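Local coordinates for protein angiotensin-converting enzyme (Anopheles gambiae, PDB 6S1Y) that probably hydrolyses peptide bonds as a zinc metallopeptidase of the angiotensin-converting enzyme family, binding a gamma-polyglutamate fragment in its active-site pocket, at residues Ala120-Tyr125 / Tyr154-Trp159; Asn456-Trp460 / Gln600-Ser604; Ser394-His400 / Asn528-Tyr533; Pro137-Glu141 / Arg346-Arg350. All blocks are in the same frame, centred on the assembly; numbering follows the deposited sequence. Where two conformers were deposited one is given.

Contacts 1, 2 and 4 form a connected group; contact 3 touches none of them. Leu139, on the helix of contact 4, packs on Phe122, Tyr155 and Trp159 of contact 1; the centres of the two contacts lie about 16 Å apart. Trp156 of contact 1 in turn meets Trp460 of contact 2 (CZ2 to CH2, 3.8 Å). Contact 3 lies across the chain's centre from contact 2, their centres 41 Å apart, and its nearest atoms are about 7 Å from contact 4. Contact 4 opens helix 349-368, which carries the zinc ligands His357 and His361; contact 3 takes in residues of helix 381-395, which carries Glu385. Arg350's side chain is about 9 Å from the ligand and 14 Å from the zinc ion.

Contact 1 (Ala120-Tyr125 / Tyr154-Trp159); sequences AKFCAY and YYWVQW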
loop_
_atom_site.group_PDB
_atom_site.type_symbol
_atom_site.label_atom_id
_atom_site.label_comp_id
_atom_site.label_asym_id
_atom_site.label_seq_id
_atom_site.Cartn_x
_atom_site.Cartn_y
_atom_site.Cartn_z
ATOM N N ALA A 120 3.264 -20.216 4.828
ATOM C CA ALA A 120 4.288 -20.873 4.032
ATOM C C ALA A 120 5.631 -20.843 4.738
ATOM O O ALA A 120 6.004 -19.830 5.330
ATOM C CB ALA A 120 4.418 -20.193 2.674
ATOM N N LYS A 121 6.370 -21.952 4.656
ATOM C CA LYS A 121 7.708 -22.061 5.230
ATOM C C LYS A 121 8.619 -22.739 4.226
ATOM O O LYS A 121 8.162 -23.451 3.337
ATOM C CB LYS A 121 7.711 -22.854 6.561
ATOM C CG LYS A 121 6.755 -22.272 7.601
ATOM C CD LYS A 121 7.421 -22.067 8.959
ATOM C CE LYS A 121 6.600 -21.124 9.852
ATOM N NZ LYS A 121 5.123 -21.332 9.645
ATOM N N PHE A 122 9.928 -22.551 4.400
ATOM C CA PHE A 122 10.860 -22.928 3.343
ATOM C C PHE A 122 12.141 -23.504 3.912
ATOM O O PHE A 122 12.583 -23.120 4.998
ATOM C CB PHE A 122 11.177 -21.709 2.468
ATOM C CG PHE A 122 9.954 -21.053 1.917
ATOM C CD1 PHE A 122 9.371 -21.524 0.748
ATOM C CD2 PHE A 122 9.353 -20.008 2.591
ATOM C CE1 PHE A 122 8.224 -20.933 0.242
ATOM C CE2 PHE A 122 8.207 -19.409 2.087
ATOM C CZ PHE A 122 7.637 -19.877 0.914
ATOM N N CYS A 123 12.733 -24.413 3.135
ATOM C CA CYS A 123 14.053 -24.956 3.433
ATOM C C CYS A 123 15.158 -24.029 2.919
ATOM O O CYS A 123 15.057 -23.431 1.841
ATOM C CB CYS A 123 14.209 -26.341 2.808
ATOM S SG CYS A 123 13.089 -27.587 3.513
ATOM N N ALA A 124 16.221 -23.911 3.699
ATOM C CA ALA A 124 17.294 -23.008 3.329
ATOM C C ALA A 124 18.011 -23.521 2.085
ATOM O O ALA A 124 18.114 -24.736 1.841
ATOM C CB ALA A 124 18.278 -22.845 4.478
ATOM N N TYR A 125 18.468 -22.569 1.267
ATOM C CA TYR A 125 19.267 -22.891 0.095
ATOM C C TYR A 125 20.463 -23.715 0.534
ATOM O O TYR A 125 21.259 -23.272 1.370
ATOM C CB TYR A 125 19.709 -21.594 -0.595
ATOM C CG TYR A 125 20.486 -21.747 -1.889
ATOM C CD1 TYR A 125 19.916 -22.342 -2.995
ATOM C CD2 TYR A 125 21.776 -21.250 -2.006
ATOM C CE1 TYR A 125 20.611 -22.465 -4.174
ATOM C CE2 TYR A 125 22.480 -21.367 -3.191
ATOM C CZ TYR A 125 21.887 -21.978 -4.270
ATOM O OH TYR A 125 22.554 -22.122 -5.475
ATOM N N TYR A 154 16.494 -19.407 -6.449
ATOM C CA TYR A 154 15.905 -20.505 -5.683
ATOM C C TYR A 154 14.767 -20.006 -4.799
ATOM O O TYR A 154 13.657 -20.545 -4.830
ATOM C CB TYR A 154 16.987 -21.201 -4.837
ATOM C CG TYR A 154 16.450 -22.092 -3.717
ATOM C CD1 TYR A 154 16.072 -23.398 -3.968
ATOM C CD2 TYR A 154 16.331 -21.613 -2.415
ATOM C CE1 TYR A 154 15.583 -24.208 -2.956
ATOM C CE2 TYR A 154 15.849 -22.413 -1.400
ATOM C CZ TYR A 154 15.479 -23.719 -1.677
ATOM O OH TYR A 154 14.986 -24.528 -0.663
ATOM N N TYR A 155 15.005 -18.951 -4.022
ATOM C CA TYR A 155 13.951 -18.510 -3.119
ATOM C C TYR A 155 12.784 -17.910 -3.880
ATOM O O TYR A 155 11.634 -18.030 -3.457
ATOM C CB TYR A 155 14.484 -17.515 -2.094
ATOM C CG TYR A 155 15.347 -18.156 -1.015
ATOM C CD1 TYR A 155 14.804 -19.029 -0.059
ATOM C CD2 TYR A 155 16.710 -17.881 -0.947
ATOM C CE1 TYR A 155 15.602 -19.605 0.921
ATOM C CE2 TYR A 155 17.505 -18.460 0.011
ATOM C CZ TYR A 155 16.957 -19.311 0.949
ATOM O OH TYR A 155 17.789 -19.859 1.899
ATOM N N TRP A 156 13.057 -17.205 -4.978
ATOM C CA TRP A 156 11.960 -16.678 -5.793
ATOM C C TRP A 156 11.065 -17.818 -6.263
ATOM O O TRP A 156 9.842 -17.782 -6.078
ATOM C CB TRP A 156 12.523 -15.887 -6.970
ATOM C CG TRP A 156 11.511 -15.119 -7.754
ATOM C CD1 TRP A 156 11.316 -13.768 -7.735
ATOM C CD2 TRP A 156 10.567 -15.644 -8.690
ATOM N NE1 TRP A 156 10.299 -13.416 -8.613
ATOM C CE2 TRP A 156 9.827 -14.550 -9.207
ATOM C CE3 TRP A 156 10.269 -16.936 -9.152
ATOM C CZ2 TRP A 156 8.796 -14.712 -10.134
ATOM C CZ3 TRP A 156 9.236 -17.097 -10.084
ATOM C CH2 TRP A 156 8.523 -15.989 -10.567
ATOM N N VAL A 157 11.680 -18.874 -6.811
ATOM C CA VAL A 157 10.934 -20.037 -7.291
ATOM C C VAL A 157 10.181 -20.727 -6.155
ATOM O O VAL A 157 9.006 -21.094 -6.300
ATOM C CB VAL A 157 11.879 -21.016 -8.002
ATOM C CG1 VAL A 157 11.168 -22.357 -8.275
ATOM C CG2 VAL A 157 12.408 -20.377 -9.300
ATOM N N GLN A 158 10.851 -20.943 -5.019
ATOM C CA GLN A 158 10.182 -21.510 -3.851
ATOM C C GLN A 158 8.959 -20.694 -3.462
ATOM O O GLN A 158 7.866 -21.240 -3.266
ATOM C CB GLN A 158 11.156 -21.572 -2.681
ATOM C CG GLN A 158 12.247 -22.609 -2.856
ATOM C CD GLN A 158 11.748 -24.009 -2.618
ATOM O OE1 GLN A 158 10.992 -24.268 -1.663
ATOM N NE2 GLN A 158 12.169 -24.931 -3.468
ATOM N N TRP A 159 9.126 -19.377 -3.340
ATOM C CA TRP A 159 8.035 -18.542 -2.854
ATOM C C TRP A 159 6.821 -18.631 -3.771
ATOM O O TRP A 159 5.697 -18.877 -3.311
ATOM C CB TRP A 159 8.487 -17.082 -2.723
ATOM C CG TRP A 159 7.324 -16.199 -2.358
ATOM C CD1 TRP A 159 6.625 -15.365 -3.183
ATOM C CD2 TRP A 159 6.690 -16.106 -1.071
ATOM N NE1 TRP A 159 5.598 -14.758 -2.496
ATOM C CE2 TRP A 159 5.626 -15.188 -1.196
ATOM C CE3 TRP A 159 6.931 -16.704 0.176
ATOM C CZ2 TRP A 159 4.806 -14.854 -0.124
ATOM C CZ3 TRP A 159 6.118 -16.378 1.232
ATOM C CH2 TRP A 159 5.058 -15.469 1.076
HETATM O O HOH W 1 11.335 -25.424 0.753
#
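Tyr154 and Tyr155, successive residues of helix 149-163, send their hydroxyls to the loop segment 120-125 and hold it at two backbone groups. Tyr154 OH donates to Cys123 O at 2.7 Å, reaching it from above the carbonyl plane, while that oxygen lies at the edge of the tyrosine ring. Tyr155 OH accepts from Tyr125 N at 2.9 Å in an almost straight bond (177°). Their first torsions differ: CG of Tyr154 is anti to the backbone N (164°), whereas CG of Tyr155 lies beside it (-74°). The two rings thereby converge on the loop, with CD2 of Tyr154 over the centre of the Tyr155 ring. Gln158 CG rests on a face of Tyr154, and a water bridges Gln158 OE1 to Cys123 N. One helical turn on from Tyr155, Trp159 meets Phe122 of the loop rim to rim, CE3 to CZ at 3.3 Å. Trp159 NE1 bonds to Ala484 O. Tyr125 leans obliquely on Tyr154, CD1 to CG at 3.5 Å. Cys123 also pairs with Cys131 in a disulfide. Helix side chains thus bond Cys123 O, Tyr125 N and, through water, Cys123 N; with Phe122 and Ala124 bonded to Leu133 and Lys130, the irregular loop's course is fixed.

Contact 2 (Asn456-Trp460 / Gln600-Ser604); sequences NCKFW and QKCVS
The shortest polar bond here is the helical one from Trp460 N to Asn456 O (3.1 Å), and the two residues it joins both touch the sulfur of Cys602. That sulfur is bonded to Cys457 SG at 2.1 Å in a left-handed disulfide, chi3 -90°. The two halves differ in shape: SG of Cys457 lies beside its backbone N (chi1 -73°), while SG of Cys602 is turned anti to its own N (chi1 -167°). This places Cys602 SG against the helix turn, 3.9 Å from Asn456 C, and at the edge of the Trp460 indole, 4.1 Å from CD1, a sulfur-aromatic contact made near the ring plane. On the tail side, Cys457 SG lies 3.4 Å from Val603 N, and Ser604 OG packs against the same sulfur at 3.7 Å. No hydrogen bond crosses between the segments, so the covalent link and the packing around it carry the contact. The helix turn has further partners: Asn456 OD1 and Trp460 NE1 both bond to Asp481, Asn456 ND2 bonds to Thr476 O, and the Glu477 carboxylate takes Asn456 N and Cys457 N. The short, weakly bonded strand 602-603 runs parallel to strand 475-476, with Lys601 and Val603 bonded to the backbone of Arg475. The arrangement is that of a disulfide tying the C-terminal end of the modelled chain to the first turn of helix 455-467.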
loop_
_atom_site.group_PDB
_atom_site.type_symbol
_atom_site.label_atom_id
_atom_site.label_comp_id
_atom_site.label_asym_id
_atom_site.label_seq_id
_atom_site.Cartn_x
_atom_site.Cartn_y
_atom_site.Cartn_z
ATOM N N ASN A 456 -1.930 -16.517 -16.181
ATOM C CA ASN A 456 -0.570 -16.241 -15.760
ATOM C C ASN A 456 0.191 -15.425 -16.793
ATOM O O ASN A 456 0.909 -14.484 -16.429
ATOM C CB ASN A 456 0.185 -17.530 -15.446
ATOM C CG ASN A 456 1.268 -17.310 -14.371
ATOM O OD1 ASN A 456 1.110 -16.468 -13.469
ATOM N ND2 ASN A 456 2.378 -18.044 -14.481
ATOM N N CYS A 457 0.049 -15.738 -18.083
ATOM C CA CYS A 457 0.845 -14.993 -19.053
ATOM C C CYS A 457 0.301 -13.584 -19.291
ATOM O O CYS A 457 1.086 -12.685 -19.596
ATOM C CB CYS A 457 0.990 -15.808 -20.344
ATOM S SG CYS A 457 2.195 -17.263 -20.085
ATOM N N LYS A 458 -0.994 -13.332 -19.107
ATOM C CA LYS A 458 -1.451 -11.945 -19.166
ATOM C C LYS A 458 -0.979 -11.150 -17.949
ATOM O O LYS A 458 -0.743 -9.942 -18.048
ATOM C CB LYS A 458 -2.978 -11.878 -19.305
ATOM C CG LYS A 458 -3.469 -12.080 -20.767
ATOM C CD LYS A 458 -3.043 -10.921 -21.661
ATOM C CE LYS A 458 -3.679 -10.968 -23.062
ATOM N NZ LYS A 458 -3.835 -9.586 -23.636
ATOM N N PHE A 459 -0.787 -11.807 -16.805
ATOM C CA PHE A 459 -0.174 -11.138 -15.661
ATOM C C PHE A 459 1.257 -10.715 -15.976
ATOM O O PHE A 459 1.598 -9.524 -15.937
ATOM C CB PHE A 459 -0.201 -12.062 -14.457
ATOM C CG PHE A 459 0.503 -11.506 -13.245
ATOM C CD1 PHE A 459 -0.068 -10.477 -12.502
ATOM C CD2 PHE A 459 1.692 -12.059 -12.817
ATOM C CE1 PHE A 459 0.561 -9.979 -11.367
ATOM C CE2 PHE A 459 2.322 -11.583 -11.697
ATOM C CZ PHE A 459 1.755 -10.525 -10.966
ATOM N N TRP A 460 2.112 -11.682 -16.319
ATOM C CA TRP A 460 3.511 -11.354 -16.555
ATOM C C TRP A 460 3.687 -10.483 -17.796
ATOM O O TRP A 460 4.646 -9.712 -17.879
ATOM C CB TRP A 460 4.338 -12.633 -16.672
ATOM C CG TRP A 460 4.484 -13.347 -15.360
ATOM C CD1 TRP A 460 4.051 -14.611 -15.038
ATOM C CD2 TRP A 460 5.109 -12.827 -14.180
ATOM N NE1 TRP A 460 4.373 -14.906 -13.710
ATOM C CE2 TRP A 460 5.010 -13.821 -13.168
ATOM C CE3 TRP A 460 5.734 -11.614 -13.872
ATOM C CZ2 TRP A 460 5.531 -13.636 -11.898
ATOM C CZ3 TRP A 460 6.237 -11.435 -12.592
ATOM C CH2 TRP A 460 6.134 -12.446 -11.628
ATOM N N GLN A 600 9.991 -12.830 -22.707
ATOM C CA GLN A 600 9.709 -14.164 -23.220
ATOM C C GLN A 600 9.637 -15.192 -22.098
ATOM O O GLN A 600 9.741 -16.392 -22.353
ATOM C CB GLN A 600 10.781 -14.573 -24.232
ATOM C CG GLN A 600 10.836 -13.674 -25.468
ATOM C CD GLN A 600 12.049 -13.956 -26.347
ATOM O OE1 GLN A 600 13.118 -14.345 -25.863
ATOM N NE2 GLN A 600 11.893 -13.738 -27.634
ATOM N N LYS A 601 9.452 -14.751 -20.862
ATOM C CA LYS A 601 9.555 -15.638 -19.721
ATOM C C LYS A 601 8.234 -16.269 -19.293
ATOM O O LYS A 601 8.177 -16.858 -18.208
ATOM C CB LYS A 601 10.169 -14.883 -18.551
ATOM C CG LYS A 601 11.674 -14.691 -18.666
ATOM C CD LYS A 601 12.390 -16.023 -18.549
ATOM C CE LYS A 601 13.891 -15.863 -18.409
ATOM N NZ LYS A 601 14.411 -14.997 -19.499
ATOM N N CYS A 602 7.175 -16.163 -20.091
ATOM C CA CYS A 602 5.917 -16.854 -19.806
ATOM C C CYS A 602 5.359 -17.426 -21.101
ATOM O O CYS A 602 5.125 -16.680 -22.054
ATOM C CB CYS A 602 4.883 -15.925 -19.150
ATOM S SG CYS A 602 3.426 -16.815 -18.435
ATOM N N VAL A 603 5.098 -18.735 -21.094
ATOM C CA VAL A 603 4.826 -19.538 -22.287
ATOM C C VAL A 603 3.406 -20.086 -22.219
ATOM O O VAL A 603 3.008 -20.658 -21.197
ATOM C CB VAL A 603 5.831 -20.703 -22.393
ATOM C CG1 VAL A 603 5.465 -21.645 -23.533
ATOM C CG2 VAL A 603 7.233 -20.169 -22.566
ATOM N N SER A 604 2.656 -19.920 -23.302
ATOM C CA SER A 604 1.316 -20.514 -23.448
ATOM C C SER A 604 1.327 -21.565 -24.565
ATOM O O SER A 604 0.448 -22.438 -24.631
ATOM C CB SER A 604 0.263 -19.445 -23.757
ATOM O OG SER A 604 -0.076 -18.701 -22.593
#

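Contact 3 (Ser394-His400 / Asn528-Tyr533); sequences SVSTPKH and NNCDIY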
loop_
_atom_site.group_PDB
_atom_site.type_symbol
_atom_site.label_atom_id
_atom_site.label_comp_id
_atom_site.label_asym_id
_atom_site.label_seq_id
_atom_site.Cartn_x
_atom_site.Cartn_y
_atom_site.Cartn_z
ATOM N N SER A 394 9.050 13.579 4.765
ATOM C CA SER A 394 9.863 14.477 5.584
ATOM C C SER A 394 10.966 13.705 6.300
ATOM O O SER A 394 12.123 14.148 6.332
ATOM C CB SER A 394 8.998 15.223 6.614
ATOM O OG SER A 394 8.217 16.256 6.026
ATOM N N VAL A 395 10.621 12.542 6.871
ATOM C CA VAL A 395 11.581 11.760 7.634
ATOM C C VAL A 395 12.757 11.343 6.775
ATOM O O VAL A 395 13.861 11.123 7.282
ATOM C CB VAL A 395 10.906 10.511 8.239
ATOM C CG1 VAL A 395 11.968 9.596 8.786
ATOM C CG2 VAL A 395 9.940 10.883 9.329
ATOM N N SER A 396 12.540 11.203 5.461
ATOM C CA SER A 396 13.589 10.683 4.606
ATOM C C SER A 396 14.652 11.724 4.288
ATOM O O SER A 396 15.758 11.348 3.895
ATOM C CB SER A 396 12.980 10.135 3.320
ATOM O OG SER A 396 12.495 11.179 2.487
ATOM N N THR A 397 14.362 13.004 4.482
ATOM C CA THR A 397 15.311 14.043 4.119
ATOM C C THR A 397 16.575 13.953 4.967
ATOM O O THR A 397 16.526 13.571 6.144
ATOM C CB THR A 397 14.709 15.429 4.305
ATOM O OG1 THR A 397 14.384 15.611 5.687
ATOM C CG2 THR A 397 13.475 15.596 3.447
ATOM N N PRO A 398 17.730 14.291 4.388
ATOM C CA PRO A 398 18.932 14.453 5.214
ATOM C C PRO A 398 18.728 15.412 6.376
ATOM O O PRO A 398 19.199 15.146 7.483
ATOM C CB PRO A 398 19.969 14.972 4.210
ATOM C CG PRO A 398 19.516 14.462 2.906
ATOM C CD PRO A 398 18.005 14.512 2.956
ATOM N N LYS A 399 18.009 16.513 6.157
ATOM C CA LYS A 399 17.724 17.462 7.232
ATOM C C LYS A 399 17.172 16.757 8.472
ATOM O O LYS A 399 17.739 16.859 9.563
ATOM C CB LYS A 399 16.736 18.510 6.713
ATOM C CG LYS A 399 16.235 19.487 7.736
ATOM C CD LYS A 399 15.166 20.394 7.120
ATOM C CE LYS A 399 15.760 21.329 6.071
ATOM N NZ LYS A 399 14.695 22.010 5.275
ATOM N N HIS A 400 16.069 16.017 8.317
ATOM C CA HIS A 400 15.428 15.393 9.470
ATOM C C HIS A 400 16.311 14.321 10.094
ATOM O O HIS A 400 16.441 14.246 11.327
ATOM C CB HIS A 400 14.085 14.795 9.058
ATOM C CG HIS A 400 13.270 14.298 10.209
ATOM N ND1 HIS A 400 12.387 15.104 10.896
ATOM C CD2 HIS A 400 13.221 13.084 10.811
ATOM C CE1 HIS A 400 11.822 14.406 11.869
ATOM N NE2 HIS A 400 12.314 13.180 11.840
ATOM N N ASN A 528 12.328 18.387 -2.137
ATOM C CA ASN A 528 13.222 17.291 -1.802
ATOM C C ASN A 528 13.948 17.471 -0.479
ATOM O O ASN A 528 14.473 16.485 0.054
ATOM C CB ASN A 528 14.265 17.109 -2.915
ATOM C CG ASN A 528 13.626 16.906 -4.257
ATOM O OD1 ASN A 528 13.227 17.866 -4.920
ATOM N ND2 ASN A 528 13.478 15.651 -4.655
ATOM N N ASN A 529 13.997 18.689 0.066
ATOM C CA ASN A 529 14.678 18.926 1.337
ATOM C C ASN A 529 13.751 19.491 2.412
ATOM O O ASN A 529 14.239 19.977 3.439
ATOM C CB ASN A 529 15.891 19.851 1.138
ATOM C CG ASN A 529 15.515 21.247 0.646
ATOM O OD1 ASN A 529 14.339 21.622 0.621
ATOM N ND2 ASN A 529 16.523 22.025 0.248
ATOM N N CYS A 530 12.433 19.424 2.215
ATOM C CA CYS A 530 11.478 19.956 3.179
ATOM C C CYS A 530 11.245 18.991 4.332
ATOM O O CYS A 530 11.014 17.800 4.113
ATOM C CB CYS A 530 10.135 20.236 2.505
ATOM S SG CYS A 530 8.707 19.876 3.640
ATOM N N ASP A 531 11.266 19.514 5.560
ATOM C CA ASP A 531 10.910 18.762 6.762
ATOM C C ASP A 531 9.796 19.510 7.493
ATOM O O ASP A 531 9.999 20.643 7.944
ATOM C CB ASP A 531 12.128 18.583 7.669
ATOM C CG ASP A 531 11.842 17.696 8.863
ATOM O OD1 ASP A 531 10.761 17.086 8.881
ATOM O OD2 ASP A 531 12.690 17.588 9.785
ATOM N N ILE A 532 8.621 18.880 7.621
ATOM C CA ILE A 532 7.509 19.532 8.301
ATOM C C ILE A 532 7.464 19.166 9.781
ATOM O O ILE A 532 6.464 19.428 10.463
ATOM C CB ILE A 532 6.158 19.195 7.649
ATOM C CG1 ILE A 532 5.782 17.727 7.890
ATOM C CG2 ILE A 532 6.183 19.518 6.181
ATOM C CD1 ILE A 532 4.373 17.410 7.423
ATOM N N TYR A 533 8.518 18.532 10.281
ATOM C CA TYR A 533 8.630 18.258 11.711
ATOM C C TYR A 533 8.491 19.543 12.529
ATOM O O TYR A 533 9.207 20.523 12.294
ATOM C CB TYR A 533 9.987 17.588 11.980
ATOM C CG TYR A 533 10.238 17.129 13.403
ATOM C CD1 TYR A 533 9.401 16.209 14.022
ATOM C CD2 TYR A 533 11.341 17.594 14.120
ATOM C CE1 TYR A 533 9.645 15.776 15.344
ATOM C CE2 TYR A 533 11.599 17.169 15.429
ATOM C CZ TYR A 533 10.751 16.261 16.033
ATOM O OH TYR A 533 11.024 15.848 17.324
#
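The backbones come within 4.6 Å between Ser394 CA and Asp531 CA, and the irregular segment 528-533 passes the turn that joins helix 381-395 to helix 398-403. At that turn Thr397 OG1 donates to Ser394 O and accepts from His400 N (3.1 Å), making Thr397 the N-cap of the second helix. With OG1 set between its backbone N and carbonyl carbon (chi1 62°), the methyl CG2 faces Cys530 O. Ser394 OG accepts from Ile532 N at 3.1 Å, and Lys399, bent at its third torsion, brings NZ to Asn529 O at 2.8 Å. Asp531 works with both oxygens. OD2 receives His400 ND1 at 2.7 Å on its syn side and in the imidazole plane, while OD1 accepts from Tyr533 N in an Asx turn. The carboxylate stands 79° from the ring. His400 points its edge at Tyr533, CE1 lying 3.5 Å above the face of the phenol ring. Salt bridges from Asp531 to Lys403 and from Lys399 to Glu517 extend this polar network. Phe296 of helix 286-299 packs on Ser394, His400 and Tyr533, while helix 495-514 touches Ile532 and is joined to Cys530 by the disulfide with Cys512.

Contact 4 (Pro137-Glu141 / Arg346-Arg350); sequences PELTE and RVNMR
The backbones keep well apart, 7.8 Å between Pro137 CA and Arg346 CA, so helix 135-145 and the lead-in to helix 349-368 meet through long side chains. Helix 349-368 bears the zinc-binding HExxH motif, and Asn348 is its N-cap, with OD1 accepting from Glu351 N. The main link is a side-on, two-nitrogen salt bridge. Arg346 NE donates to Glu141 OE1 at 2.8 Å, lying on the syn side of that oxygen, and Arg346 NH2 donates to Glu141 OE2 at 2.9 Å through its syn lone pair. The NE bond is the straighter (166° against 151°), and the two together limit rotation and leave the carboxylate and guanidinium planes nearly coplanar (26°). Glu141 reaches across with an extended chain beyond CG, whereas Arg346 is bent at its second and third torsions, which turns the NE edge of its guanidinium toward the glutamate. Pro137, preceded by a cis peptide bond, covers one face of that guanidinium, with CB 3.6 Å from Arg346 NE and CG above the centre of the group. The positive group is thus paired at its edge and packed on a face by the same helix turn, where the winding widens to a pi-type turn. Farther along, Arg350 bends at its third torsion, and Asn348 OD1 lies over its guanidinium face toward the rim. Thr140 gives its hydroxyl to Leu135 O within its own helix, while its methyl CG2, anti to the backbone N, rests 3.5 Å from Arg350 NH1.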
loop_
_atom_site.group_PDB
_atom_site.type_symbol
_atom_site.label_atom_id
_atom_site.label_comp_id
_atom_site.label_asym_id
_atom_site.label_seq_id
_atom_site.Cartn_x
_atom_site.Cartn_y
_atom_site.Cartn_z
ATOM N N PRO A 137 10.902 -12.897 8.941
ATOM C CA PRO A 137 11.829 -11.998 8.260
ATOM C C PRO A 137 12.822 -12.607 7.273
ATOM O O PRO A 137 13.476 -11.844 6.553
ATOM C CB PRO A 137 12.605 -11.398 9.439
ATOM C CG PRO A 137 12.750 -12.611 10.401
ATOM C CD PRO A 137 11.489 -13.456 10.179
ATOM N N GLU A 138 12.956 -13.933 7.220
ATOM C CA GLU A 138 14.118 -14.501 6.537
ATOM C C GLU A 138 14.139 -14.157 5.041
ATOM O O GLU A 138 15.146 -13.661 4.526
ATOM C CB GLU A 138 14.170 -16.011 6.743
ATOM C CG GLU A 138 14.561 -16.426 8.162
ATOM C CD GLU A 138 13.408 -16.335 9.140
ATOM O OE1 GLU A 138 12.236 -16.258 8.680
ATOM O OE2 GLU A 138 13.667 -16.337 10.365
ATOM N N LEU A 139 13.053 -14.428 4.314
ATOM C CA LEU A 139 13.107 -14.228 2.868
ATOM C C LEU A 139 13.175 -12.744 2.514
ATOM O O LEU A 139 13.923 -12.344 1.615
ATOM C CB LEU A 139 11.904 -14.901 2.193
ATOM C CG LEU A 139 12.202 -16.280 1.600
ATOM C CD1 LEU A 139 12.614 -17.285 2.658
ATOM C CD2 LEU A 139 10.990 -16.784 0.811
ATOM N N THR A 140 12.413 -11.911 3.216
ATOM C CA THR A 140 12.507 -10.467 3.020
ATOM C C THR A 140 13.948 -9.974 3.115
ATOM O O THR A 140 14.375 -9.106 2.335
ATOM C CB THR A 140 11.625 -9.758 4.036
ATOM O OG1 THR A 140 10.252 -10.005 3.694
ATOM C CG2 THR A 140 11.910 -8.248 4.067
ATOM N N GLU A 141 14.721 -10.524 4.039
ATOM C CA GLU A 141 16.056 -10.005 4.305
ATOM C C GLU A 141 17.081 -10.643 3.390
ATOM O O GLU A 141 18.074 -10.004 3.035
ATOM C CB GLU A 141 16.411 -10.198 5.801
ATOM C CG GLU A 141 15.779 -9.066 6.676
ATOM C CD GLU A 141 15.854 -9.267 8.204
ATOM O OE1 GLU A 141 15.129 -8.532 8.915
ATOM O OE2 GLU A 141 16.624 -10.135 8.694
ATOM N N ARG A 346 11.120 -5.111 12.221
ATOM C CA ARG A 346 12.558 -5.336 12.298
ATOM C C ARG A 346 13.261 -3.985 12.314
ATOM O O ARG A 346 12.686 -2.963 11.949
ATOM C CB ARG A 346 13.038 -6.189 11.128
ATOM C CG ARG A 346 12.332 -7.550 11.078
ATOM C CD ARG A 346 12.964 -8.511 12.059
ATOM N NE ARG A 346 14.235 -8.994 11.529
ATOM C CZ ARG A 346 15.059 -9.822 12.168
ATOM N NH1 ARG A 346 14.757 -10.256 13.380
ATOM N NH2 ARG A 346 16.196 -10.194 11.592
ATOM N N VAL A 347 14.505 -3.973 12.781
ATOM C CA VAL A 347 15.221 -2.722 13.026
ATOM C C VAL A 347 16.024 -2.427 11.760
ATOM O O VAL A 347 17.178 -2.854 11.611
ATOM C CB VAL A 347 16.110 -2.797 14.270
ATOM C CG1 VAL A 347 16.907 -1.509 14.423
ATOM C CG2 VAL A 347 15.277 -3.021 15.537
ATOM N N ASN A 348 15.400 -1.694 10.834
ATOM C CA ASN A 348 16.089 -1.159 9.665
ATOM C C ASN A 348 15.280 0.017 9.135
ATOM O O ASN A 348 14.154 0.276 9.572
ATOM C CB ASN A 348 16.304 -2.230 8.580
ATOM C CG ASN A 348 15.001 -2.832 8.088
ATOM O OD1 ASN A 348 14.167 -2.142 7.501
ATOM N ND2 ASN A 348 14.819 -4.117 8.327
ATOM N N MET A 349 15.869 0.724 8.167
ATOM C CA MET A 349 15.257 1.956 7.674
ATOM C C MET A 349 13.960 1.682 6.922
ATOM O O MET A 349 12.963 2.386 7.116
ATOM C CB MET A 349 16.242 2.703 6.768
ATOM C CG MET A 349 15.724 4.046 6.288
ATOM S SD MET A 349 16.953 5.036 5.384
ATOM C CE MET A 349 17.077 4.123 3.855
ATOM N N ARG A 350 13.957 0.674 6.045
ATOM C CA ARG A 350 12.733 0.286 5.344
ATOM C C ARG A 350 11.570 0.139 6.327
ATOM O O ARG A 350 10.518 0.767 6.168
ATOM C CB ARG A 350 12.996 -1.018 4.584
ATOM C CG ARG A 350 11.898 -1.489 3.641
ATOM C CD ARG A 350 12.364 -2.732 2.882
ATOM N NE ARG A 350 12.544 -3.890 3.766
ATOM C CZ ARG A 350 13.708 -4.305 4.267
ATOM N NH1 ARG A 350 13.731 -5.374 5.062
ATOM N NH2 ARG A 350 14.856 -3.664 3.986
#